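PDB 4B2N: 70 kDa protein from Xanthomonas sp., which acts as a processive rubber oxygenase, a c-type diheme protein that cleaves the polyisoprene of latex with dioxygen. Local coordinates for residues Asn64-Val68 against Lys297-Phe301; Thr428-Met433 against Pro498-Ile502; Phe516-Val521 against Gly635-His641. All blocks are in the same frame, centred on the assembly; numbering follows the deposited sequence.

Contact 1 of 3, residues Asn64-Val68 against Lys297-Phe301; sequences NAYFV and KTRQF. With HEC (heme c), chain C.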
# COMPACT_ATOMS: atom_id res chain seq x y z
N ASN A 64 -8.90 17.88 -6.86
CA ASN A 64 -7.71 18.31 -7.59
C ASN A 64 -6.89 17.19 -8.11
O ASN A 64 -5.88 17.45 -8.77
CB ASN A 64 -6.88 19.30 -6.77
CG ASN A 64 -6.20 18.64 -5.60
OD1 ASN A 64 -6.10 17.43 -5.53
ND2 ASN A 64 -5.72 19.44 -4.67
N ALA A 65 -7.31 15.94 -7.88
CA ALA A 65 -6.51 14.82 -8.38
C ALA A 65 -7.35 14.07 -9.40
O ALA A 65 -8.23 13.25 -9.02
CB ALA A 65 -6.10 13.91 -7.24
N TYR A 66 -7.08 14.35 -10.68
CA TYR A 66 -7.96 13.88 -11.70
C TYR A 66 -7.60 12.50 -12.13
O TYR A 66 -6.41 12.17 -12.19
CB TYR A 66 -8.03 14.80 -12.90
CG TYR A 66 -8.54 16.19 -12.57
CD1 TYR A 66 -9.76 16.38 -11.91
CD2 TYR A 66 -7.81 17.31 -12.89
CE1 TYR A 66 -10.23 17.67 -11.60
CE2 TYR A 66 -8.28 18.60 -12.56
CZ TYR A 66 -9.51 18.76 -11.95
OH TYR A 66 -10.00 20.03 -11.61
N PHE A 67 -8.63 11.74 -12.47
CA PHE A 67 -8.52 10.46 -13.12
C PHE A 67 -7.97 10.64 -14.53
O PHE A 67 -8.37 11.56 -15.21
CB PHE A 67 -9.90 9.87 -13.20
CG PHE A 67 -9.95 8.44 -13.62
CD1 PHE A 67 -9.70 7.39 -12.67
CD2 PHE A 67 -10.21 8.13 -14.92
CE1 PHE A 67 -9.76 6.05 -13.04
CE2 PHE A 67 -10.35 6.78 -15.30
CZ PHE A 67 -10.10 5.73 -14.35
N VAL A 68 -7.10 9.73 -14.99
CA VAL A 68 -6.66 9.75 -16.38
C VAL A 68 -7.03 8.43 -17.01
O VAL A 68 -6.64 7.35 -16.52
CB VAL A 68 -5.12 9.95 -16.54
CG1 VAL A 68 -4.75 9.80 -18.03
CG2 VAL A 68 -4.76 11.32 -16.06
N LYS A 297 -10.91 5.91 -5.17
CA LYS A 297 -9.67 6.68 -5.31
C LYS A 297 -9.32 6.87 -6.75
O LYS A 297 -9.01 5.90 -7.46
CB LYS A 297 -8.56 5.98 -4.51
CG LYS A 297 -8.90 6.01 -3.03
CD LYS A 297 -7.99 5.12 -2.16
CE LYS A 297 -6.72 5.93 -1.79
NZ LYS A 297 -5.84 5.06 -0.88
N THR A 298 -9.37 8.11 -7.21
CA THR A 298 -8.94 8.45 -8.58
C THR A 298 -7.48 8.23 -8.85
O THR A 298 -7.11 7.97 -10.03
CB THR A 298 -9.28 9.94 -8.90
OG1 THR A 298 -8.57 10.76 -7.95
CG2 THR A 298 -10.82 10.20 -8.78
N ARG A 299 -6.65 8.16 -7.78
CA ARG A 299 -5.20 8.00 -7.97
C ARG A 299 -4.68 6.78 -7.21
O ARG A 299 -5.32 6.30 -6.28
CB ARG A 299 -4.40 9.22 -7.44
CG ARG A 299 -4.95 10.57 -7.88
CD ARG A 299 -4.91 10.76 -9.39
NE ARG A 299 -3.53 10.88 -9.89
CZ ARG A 299 -3.16 11.02 -11.15
NH1 ARG A 299 -4.05 11.03 -12.13
NH2 ARG A 299 -1.84 11.15 -11.42
N GLN A 300 -3.45 6.44 -7.54
CA GLN A 300 -2.67 5.41 -6.83
C GLN A 300 -1.60 6.14 -5.98
O GLN A 300 -1.09 7.19 -6.37
CB GLN A 300 -1.95 4.52 -7.86
CG GLN A 300 -2.88 3.99 -8.94
CD GLN A 300 -3.36 2.58 -8.65
OE1 GLN A 300 -3.80 1.87 -9.54
NE2 GLN A 300 -3.38 2.23 -7.40
N PHE A 301 -1.22 5.51 -4.86
CA PHE A 301 -0.08 5.83 -4.08
C PHE A 301 -0.39 6.99 -3.17
O PHE A 301 -1.34 7.78 -3.41
CB PHE A 301 1.16 6.02 -4.96
CG PHE A 301 1.72 4.73 -5.55
CD1 PHE A 301 1.70 3.53 -4.86
CD2 PHE A 301 2.34 4.75 -6.81
CE1 PHE A 301 2.27 2.35 -5.40
CE2 PHE A 301 2.93 3.59 -7.35
CZ PHE A 301 2.90 2.37 -6.65
FE HEC C . 1.17 -2.69 -2.66
CHA HEC C . 0.38 0.70 -2.86
CHB HEC C . -1.19 -3.40 -5.16
CHC HEC C . 2.39 -5.97 -3.04
CHD HEC C . 2.99 -2.18 0.13
NA HEC C . -0.05 -1.66 -3.76
C1A HEC C . -0.39 -0.28 -3.61
C2A HEC C . -1.57 0.12 -4.36
C3A HEC C . -2.05 -1.04 -5.05
C4A HEC C . -1.12 -2.10 -4.64
CMA HEC C . -3.28 -1.14 -5.92
CAA HEC C . -2.25 1.51 -4.45
CBA HEC C . -3.09 1.66 -3.18
CGA HEC C . -3.68 3.05 -3.03
O1A HEC C . -2.98 4.10 -3.23
O2A HEC C . -4.84 3.05 -2.63
NB HEC C . 0.76 -4.25 -3.91
C1B HEC C . -0.25 -4.42 -4.77
C2B HEC C . -0.31 -5.70 -5.45
C3B HEC C . 0.74 -6.44 -4.85
C4B HEC C . 1.29 -5.50 -3.88
CMB HEC C . -1.30 -6.00 -6.50
CAB HEC C . 1.24 -7.82 -5.16
CBB HEC C . 1.77 -7.99 -6.47
NC HEC C . 2.40 -3.92 -1.71
C1C HEC C . 2.87 -5.20 -1.92
C2C HEC C . 3.78 -5.69 -0.85
C3C HEC C . 3.96 -4.53 0.05
C4C HEC C . 3.11 -3.48 -0.51
CMC HEC C . 4.42 -7.07 -0.85
CAC HEC C . 4.81 -4.41 1.27
CBC HEC C . 6.08 -4.98 1.24
ND HEC C . 1.61 -1.01 -1.59
C1D HEC C . 2.37 -1.01 -0.49
C2D HEC C . 2.51 0.28 0.11
C3D HEC C . 1.76 1.12 -0.78
C4D HEC C . 1.26 0.22 -1.81
CMD HEC C . 3.23 0.72 1.33
CAD HEC C . 1.69 2.60 -0.66
CBD HEC C . 3.08 2.96 -1.32
CGD HEC C . 3.31 4.45 -1.22
O1D HEC C . 4.10 4.92 -0.36
O2D HEC C . 2.59 5.18 -1.98

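Contact 2 of 3, residues Thr428-Met433 against Pro498-Ile502; sequences TDPRRM and PTGYI. With HEC (heme c), chain D.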
# COMPACT_ATOMS: atom_id res chain seq x y z
N THR A 428 2.25 16.35 7.37
CA THR A 428 2.65 15.07 7.96
C THR A 428 4.06 14.78 7.50
O THR A 428 4.64 15.53 6.68
CB THR A 428 1.75 13.95 7.47
OG1 THR A 428 1.50 14.18 6.08
CG2 THR A 428 0.42 13.97 8.24
N ASP A 429 4.63 13.68 7.97
CA ASP A 429 6.04 13.40 7.67
C ASP A 429 6.31 13.55 6.19
O ASP A 429 5.66 12.88 5.34
CB ASP A 429 6.45 12.01 8.13
CG ASP A 429 7.94 11.84 8.11
OD1 ASP A 429 8.52 11.82 7.01
OD2 ASP A 429 8.54 11.78 9.20
N PRO A 430 7.26 14.41 5.86
CA PRO A 430 7.45 14.70 4.43
C PRO A 430 8.40 13.78 3.69
O PRO A 430 8.61 14.03 2.51
CB PRO A 430 8.10 16.07 4.45
CG PRO A 430 8.92 16.05 5.71
CD PRO A 430 8.12 15.27 6.73
N ARG A 431 8.99 12.75 4.30
CA ARG A 431 10.06 12.03 3.57
C ARG A 431 9.46 11.34 2.35
O ARG A 431 10.10 11.28 1.29
CB ARG A 431 10.74 10.92 4.38
CG ARG A 431 11.44 11.36 5.66
CD ARG A 431 12.47 12.46 5.32
NE ARG A 431 13.28 12.77 6.51
CZ ARG A 431 14.37 13.53 6.52
NH1 ARG A 431 14.82 14.07 5.39
NH2 ARG A 431 15.01 13.73 7.69
N ARG A 432 8.24 10.80 2.51
CA ARG A 432 7.67 10.01 1.43
C ARG A 432 7.41 10.90 0.18
O ARG A 432 7.59 10.49 -0.93
CB ARG A 432 6.33 9.40 1.90
CG ARG A 432 5.41 8.86 0.77
CD ARG A 432 6.15 7.75 -0.04
NE ARG A 432 5.25 7.25 -1.06
CZ ARG A 432 5.01 7.88 -2.21
NH1 ARG A 432 5.73 8.97 -2.55
NH2 ARG A 432 4.11 7.39 -3.08
N MET A 433 6.95 12.13 0.38
CA MET A 433 6.63 12.95 -0.77
C MET A 433 7.85 13.34 -1.64
O MET A 433 7.68 13.82 -2.77
CB MET A 433 5.76 14.16 -0.38
CG MET A 433 6.53 15.30 0.20
SD MET A 433 5.31 16.54 -0.12
CE MET A 433 5.64 17.01 -1.82
N PRO A 498 5.37 15.45 -7.22
CA PRO A 498 4.66 15.47 -5.94
C PRO A 498 4.40 16.83 -5.36
O PRO A 498 5.27 17.68 -5.43
CB PRO A 498 5.55 14.68 -5.01
CG PRO A 498 6.86 14.50 -5.66
CD PRO A 498 6.70 14.83 -7.13
N THR A 499 3.25 16.98 -4.72
CA THR A 499 2.88 18.23 -4.04
C THR A 499 2.38 17.98 -2.61
O THR A 499 2.36 18.91 -1.78
CB THR A 499 1.75 18.94 -4.81
OG1 THR A 499 0.66 18.04 -4.90
CG2 THR A 499 2.19 19.27 -6.23
N GLY A 500 1.96 16.76 -2.32
CA GLY A 500 1.46 16.43 -0.99
C GLY A 500 0.96 15.00 -0.90
O GLY A 500 1.49 14.09 -1.59
N TYR A 501 -0.03 14.79 -0.05
CA TYR A 501 -0.54 13.45 0.17
C TYR A 501 -2.05 13.41 -0.12
O TYR A 501 -2.79 14.42 0.13
CB TYR A 501 -0.23 12.99 1.61
CG TYR A 501 1.23 12.92 1.92
CD1 TYR A 501 2.08 12.04 1.25
CD2 TYR A 501 1.76 13.71 2.97
CE1 TYR A 501 3.45 12.00 1.55
CE2 TYR A 501 3.10 13.66 3.30
CZ TYR A 501 3.94 12.80 2.58
OH TYR A 501 5.28 12.76 2.90
N ILE A 502 -2.53 12.27 -0.62
CA ILE A 502 -3.96 12.05 -0.84
C ILE A 502 -4.68 12.05 0.55
O ILE A 502 -4.11 11.53 1.55
CB ILE A 502 -4.15 10.70 -1.57
CG1 ILE A 502 -5.60 10.48 -1.97
CG2 ILE A 502 -3.73 9.55 -0.68
CD1 ILE A 502 -6.05 11.50 -3.00
FE HEC D . -7.79 14.09 7.27
CHA HEC D . -5.44 11.57 6.99
CHB HEC D . -9.89 12.02 9.28
CHC HEC D . -9.88 16.70 7.99
CHD HEC D . -6.44 15.68 4.57
NA HEC D . -7.73 12.16 7.88
C1A HEC D . -6.60 11.31 7.81
C2A HEC D . -6.82 10.06 8.54
C3A HEC D . -8.13 10.19 9.20
C4A HEC D . -8.61 11.51 8.83
CMA HEC D . -8.80 9.13 10.05
CAA HEC D . -5.94 8.81 8.54
CBA HEC D . -6.42 8.11 7.21
CGA HEC D . -5.49 6.92 6.87
O1A HEC D . -4.46 6.79 7.57
O2A HEC D . -5.74 6.06 5.95
NB HEC D . -9.58 14.28 8.46
C1B HEC D . -10.29 13.41 9.18
C2B HEC D . -11.48 13.94 9.85
C3B HEC D . -11.45 15.37 9.47
C4B HEC D . -10.27 15.45 8.63
CMB HEC D . -12.46 13.17 10.70
CAB HEC D . -12.39 16.48 9.88
CBB HEC D . -12.33 16.80 11.24
NC HEC D . -8.20 15.77 6.38
C1C HEC D . -8.98 16.85 6.88
C2C HEC D . -8.84 18.10 6.14
C3C HEC D . -7.85 17.79 5.14
C4C HEC D . -7.41 16.39 5.37
CMC HEC D . -9.57 19.41 6.37
CAC HEC D . -7.34 18.78 4.13
CBC HEC D . -6.86 20.00 4.42
ND HEC D . -6.33 13.68 6.00
C1D HEC D . -5.83 14.42 5.01
C2D HEC D . -4.67 13.92 4.29
C3D HEC D . -4.35 12.71 5.01
C4D HEC D . -5.39 12.67 6.03
CMD HEC D . -3.95 14.53 3.12
CAD HEC D . -3.22 11.75 4.72
CBD HEC D . -2.10 12.16 5.69
CGD HEC D . -0.89 11.27 5.58
O1D HEC D . 0.24 11.73 5.38
O2D HEC D . -1.12 10.08 5.66

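Contact 3 of 3, residues Phe516-Val521 against Gly635-His641; sequences FHNGSV and GNDNGGH. With HEC (heme c), chain D.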
# COMPACT_ATOMS: atom_id res chain seq x y z
N PHE A 516 -2.22 7.62 9.01
CA PHE A 516 -1.27 8.36 8.22
C PHE A 516 -0.39 7.42 7.42
O PHE A 516 -0.32 6.23 7.70
CB PHE A 516 -0.41 9.35 9.03
CG PHE A 516 -1.22 10.39 9.74
CD1 PHE A 516 -2.49 10.72 9.29
CD2 PHE A 516 -0.68 11.06 10.84
CE1 PHE A 516 -3.26 11.70 9.94
CE2 PHE A 516 -1.42 12.04 11.52
CZ PHE A 516 -2.71 12.35 11.04
N HIS A 517 0.28 7.99 6.44
CA HIS A 517 1.01 7.18 5.45
C HIS A 517 2.13 6.38 6.07
O HIS A 517 2.61 5.48 5.43
CB HIS A 517 1.50 8.05 4.32
CG HIS A 517 2.56 9.03 4.74
ND1 HIS A 517 2.26 10.30 5.27
CD2 HIS A 517 3.93 8.94 4.68
CE1 HIS A 517 3.44 10.94 5.51
NE2 HIS A 517 4.45 10.11 5.16
N ASN A 518 2.58 6.74 7.28
CA ASN A 518 3.63 5.97 7.95
C ASN A 518 3.13 5.10 9.15
O ASN A 518 3.95 4.58 9.92
CB ASN A 518 4.78 6.90 8.41
CG ASN A 518 4.27 8.00 9.39
OD1 ASN A 518 3.09 8.04 9.71
ND2 ASN A 518 5.14 8.97 9.71
N GLY A 519 1.81 4.97 9.29
CA GLY A 519 1.15 4.23 10.36
C GLY A 519 1.62 4.70 11.72
O GLY A 519 1.85 3.89 12.63
N SER A 520 1.72 6.00 11.93
CA SER A 520 2.36 6.54 13.15
C SER A 520 1.40 6.88 14.28
O SER A 520 1.85 7.02 15.42
CB SER A 520 3.15 7.81 12.86
OG SER A 520 2.37 8.76 12.14
N VAL A 521 0.13 7.04 13.97
CA VAL A 521 -0.83 7.44 14.98
C VAL A 521 -1.82 6.29 15.34
O VAL A 521 -2.55 5.81 14.50
CB VAL A 521 -1.61 8.64 14.51
CG1 VAL A 521 -2.65 9.02 15.60
CG2 VAL A 521 -0.59 9.72 14.21
N GLY A 635 11.37 9.25 8.81
CA GLY A 635 10.19 9.07 8.05
C GLY A 635 9.01 8.76 8.94
O GLY A 635 7.90 8.64 8.43
N ASN A 636 9.24 8.60 10.26
CA ASN A 636 8.24 8.04 11.17
C ASN A 636 7.51 9.14 11.96
O ASN A 636 6.72 8.79 12.84
CB ASN A 636 8.86 7.05 12.21
CG ASN A 636 8.85 5.58 11.71
OD1 ASN A 636 8.62 5.29 10.51
ND2 ASN A 636 9.04 4.66 12.63
N ASP A 637 7.73 10.42 11.67
CA ASP A 637 7.16 11.49 12.53
C ASP A 637 5.64 11.34 12.59
O ASP A 637 5.00 10.89 11.62
CB ASP A 637 7.54 12.90 11.99
CG ASP A 637 7.05 14.00 12.88
OD1 ASP A 637 7.61 14.10 13.95
OD2 ASP A 637 6.10 14.76 12.54
N ASN A 638 5.03 11.74 13.73
CA ASN A 638 3.62 11.53 13.93
C ASN A 638 2.91 12.88 13.89
O ASN A 638 1.77 12.96 14.30
CB ASN A 638 3.34 10.81 15.27
CG ASN A 638 3.73 11.66 16.47
OD1 ASN A 638 4.53 12.57 16.32
ND2 ASN A 638 3.16 11.39 17.63
N GLY A 639 3.59 13.91 13.38
CA GLY A 639 3.05 15.31 13.44
C GLY A 639 2.20 15.56 12.24
O GLY A 639 2.13 14.73 11.33
N GLY A 640 1.55 16.73 12.18
CA GLY A 640 0.75 17.02 10.99
C GLY A 640 -0.75 16.78 11.12
O GLY A 640 -1.25 16.35 12.16
N HIS A 641 -1.49 17.12 10.06
CA HIS A 641 -2.92 17.05 10.11
C HIS A 641 -3.38 17.72 11.43
O HIS A 641 -4.29 17.24 12.11
CB HIS A 641 -3.32 15.56 10.06
CG HIS A 641 -4.76 15.33 9.71
ND1 HIS A 641 -5.76 15.45 10.59
CD2 HIS A 641 -5.33 14.91 8.52
CE1 HIS A 641 -6.92 15.10 9.99
NE2 HIS A 641 -6.64 14.78 8.73
FE HEC D . -7.79 14.09 7.27
CHA HEC D . -5.44 11.57 6.99
CHB HEC D . -9.89 12.02 9.28
CHC HEC D . -9.88 16.70 7.99
CHD HEC D . -6.44 15.68 4.57
NA HEC D . -7.73 12.16 7.88
C1A HEC D . -6.60 11.31 7.81
C2A HEC D . -6.82 10.06 8.54
C3A HEC D . -8.13 10.19 9.20
C4A HEC D . -8.61 11.51 8.83
CMA HEC D . -8.80 9.13 10.05
CAA HEC D . -5.94 8.81 8.54
CBA HEC D . -6.42 8.11 7.21
CGA HEC D . -5.49 6.92 6.87
O1A HEC D . -4.46 6.79 7.57
O2A HEC D . -5.74 6.06 5.95
NB HEC D . -9.58 14.28 8.46
C1B HEC D . -10.29 13.41 9.18
C2B HEC D . -11.48 13.94 9.85
C3B HEC D . -11.45 15.37 9.47
C4B HEC D . -10.27 15.45 8.63
CMB HEC D . -12.46 13.17 10.70
CAB HEC D . -12.39 16.48 9.88
CBB HEC D . -12.33 16.80 11.24
NC HEC D . -8.20 15.77 6.38
C1C HEC D . -8.98 16.85 6.88
C2C HEC D . -8.84 18.10 6.14
C3C HEC D . -7.85 17.79 5.14
C4C HEC D . -7.41 16.39 5.37
CMC HEC D . -9.57 19.41 6.37
CAC HEC D . -7.34 18.78 4.13
CBC HEC D . -6.86 20.00 4.42
ND HEC D . -6.33 13.68 6.00
C1D HEC D . -5.83 14.42 5.01
C2D HEC D . -4.67 13.92 4.29
C3D HEC D . -4.35 12.71 5.01
C4D HEC D . -5.39 12.67 6.03
CMD HEC D . -3.95 14.53 3.12
CAD HEC D . -3.22 11.75 4.72
CBD HEC D . -2.10 12.16 5.69
CGD HEC D . -0.89 11.27 5.58
O1D HEC D . 0.24 11.73 5.38
O2D HEC D . -1.12 10.08 5.66
O HOH W 1 6.51 3.76 9.45
O HOH W 2 1.32 8.82 17.58

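Contact 1 of 3, residues Asn64-Val68 against Lys297-Phe301
Thr298 and Arg299 reach from their segment to two successive backbone carbonyls of the facing loop, those of Ala65 and Tyr66. The Thr298 hydroxyl donates to Ala65 O, with OG1 2.7 Å away. A chi1 of 61°, with OG1 between the backbone N and the carbonyl carbon, places the hydroxyl on the side of Ala65; it approaches from above the carbonyl plane, 35° out of it. Arg299 lies alongside Ala65 first: its CG is 3.6 Å from Ala65 CB, a close aliphatic touch. Bends at chi2 and chi3 then fold the chain back, bringing the guanidinium to the next carbonyl, where Arg299 NH1 stands 2.6 Å from Tyr66 O. The N-H points poorly at the oxygen (129°), and the bond counts as weak despite its short length. Tyr66 O sits at the guanidinium edge, near its plane, as does Val68 CG2, 4.0 Å from Arg299 NH1. The Phe67 ring also meets the Thr298 backbone obliquely, with Phe67 CD1 3.7 Å from Thr298 O.

The rest of the guanidinium serves the hairpin of strands 299-300 and 306-307: NE bonds to Gly304 O, and NH2 more weakly to Ser305 O. Along the same segment the chain turns to heme c of chain C. Lys297 NZ binds propionate oxygen O2A at 2.8 Å, and Phe301 N binds the O1A oxygen of that carboxylate, also at 2.8 Å.

Both cross-segment bonds end on main-chain oxygens, which ties the course of the 64-68 backbone to the hairpin. The buried guanidinium is met by a cluster of carbonyl dipoles that probably helps to offset its charge, while the neighbouring lysine is consistent with stabilising an ionised propionate.

Contact 2 of 3, residues Thr428-Met433 against Pro498-Ile502
Tyr501 OH is gripped by two hydrogen bonds from the loop opposite. It donates to Asp429 O over a very short 2.5 Å, and it accepts from Met433 N at 3.1 Å with an N-H...O angle of 142°. Using the hydroxyl in both senses probably fixes the rotation of its proton. A third polar bond leaves the contact: Thr428 OG1 donates to propionate oxygen O1D of heme c, chain D, 2.8 Å away.

The loop is shaped by an Asx turn, in which Asp429 OD1 accepts from Arg431 N, whereas Tyr501 belongs to the two-stranded antiparallel sheet 420-422/500-502, within the cytochrome c-like region. The hydroxyl thus pins a heme-binding loop to that sheet.

Met433 makes a Met-aromatic contact, its SD 5.2 Å from the Tyr501 ring centroid and 23° off the ring normal; His517 stacks on the opposite face. Arg432 CG meets the ring edge, 3.8 Å from Tyr501 CE1, while its guanidinium leads away to the other heme and to Asp303.

Apolar packing completes the join: chi1 of 80° steers the Met433 chain toward the strand, and CE ends 4.0 Å from Pro498 CB.

Contact 3 of 3, residues Phe516-Val521 against Gly635-His641
Phe516 meets His641 obliquely, with the ring centroids 5.5 Å apart and the planes at 39°. The nearest touch is at the base of the histidine, Phe516 CZ to His641 CB at 3.4 Å. The backbone of Phe516 also serves the cofactor, since its N donates to propionate oxygen O1A of heme c, chain D, 2.8 Å away.

At His517 the side chain turns to the other propionate: ND1 lies a very short 2.5 Å from O1D, and the backbone N adds a weak bond to O2D. The type I turn from Phe516 to Gly519, closed by Gly519 N to Phe516 O, presents these groups together.

Asn518 carries the polar part of the contact. Its CG lies between the backbone N and the carbonyl carbon, which carries the amide toward 635-641. There ND2 uses both hydrogens, bonding Gly635 O at 3.1 Å (167°) and Asp637 O at 2.7 Å (151°). Both acceptors lie close to the amide plane. The other end of the amide is held from its own segment, because Ser520 OG donates to Asn518 OD1 at 2.6 Å; the amide is thereby fixed in its orientation. One water joins Asn518 O to Asn636 OD1, while Asn636 ND2 bonds Asn630 O.

Ser520 packs its CB against that of Asn638, and a second water links Ser520 O to Asn638 ND2; Asn638 OD1 accepts from Lys535 NZ. Val521 brings CG2 near Asn638 O, and with Ser520 it forms a classic beta bulge facing Tyr515.

The path of 635-641 ends at the metal, where His641 NE2 binds the heme iron at 2.0 Å and His394 supplies the second axial ligand. Such bis-histidine ligation of a covalently attached heme is a familiar form of the c-type cytochrome site.

The three contacts lie in series along the chain around the two hemes. Contact 1 leads to the chain C heme; contacts 2 and 3 both touch the chain D heme. Contact 2 is the bridge: its Arg432 NE bonds the chain C heme, and Arg432 NH2 packs 3.8 Å from Phe301 CB of contact 1. Toward contact 3, Asp429 OD2 accepts from Asp637 N at 2.9 Å. The centres of contacts 2 and 3 are 11 Å apart, whereas contacts 1 and 3, with centres 22 Å apart, do not touch (nearest atoms about 8 Å).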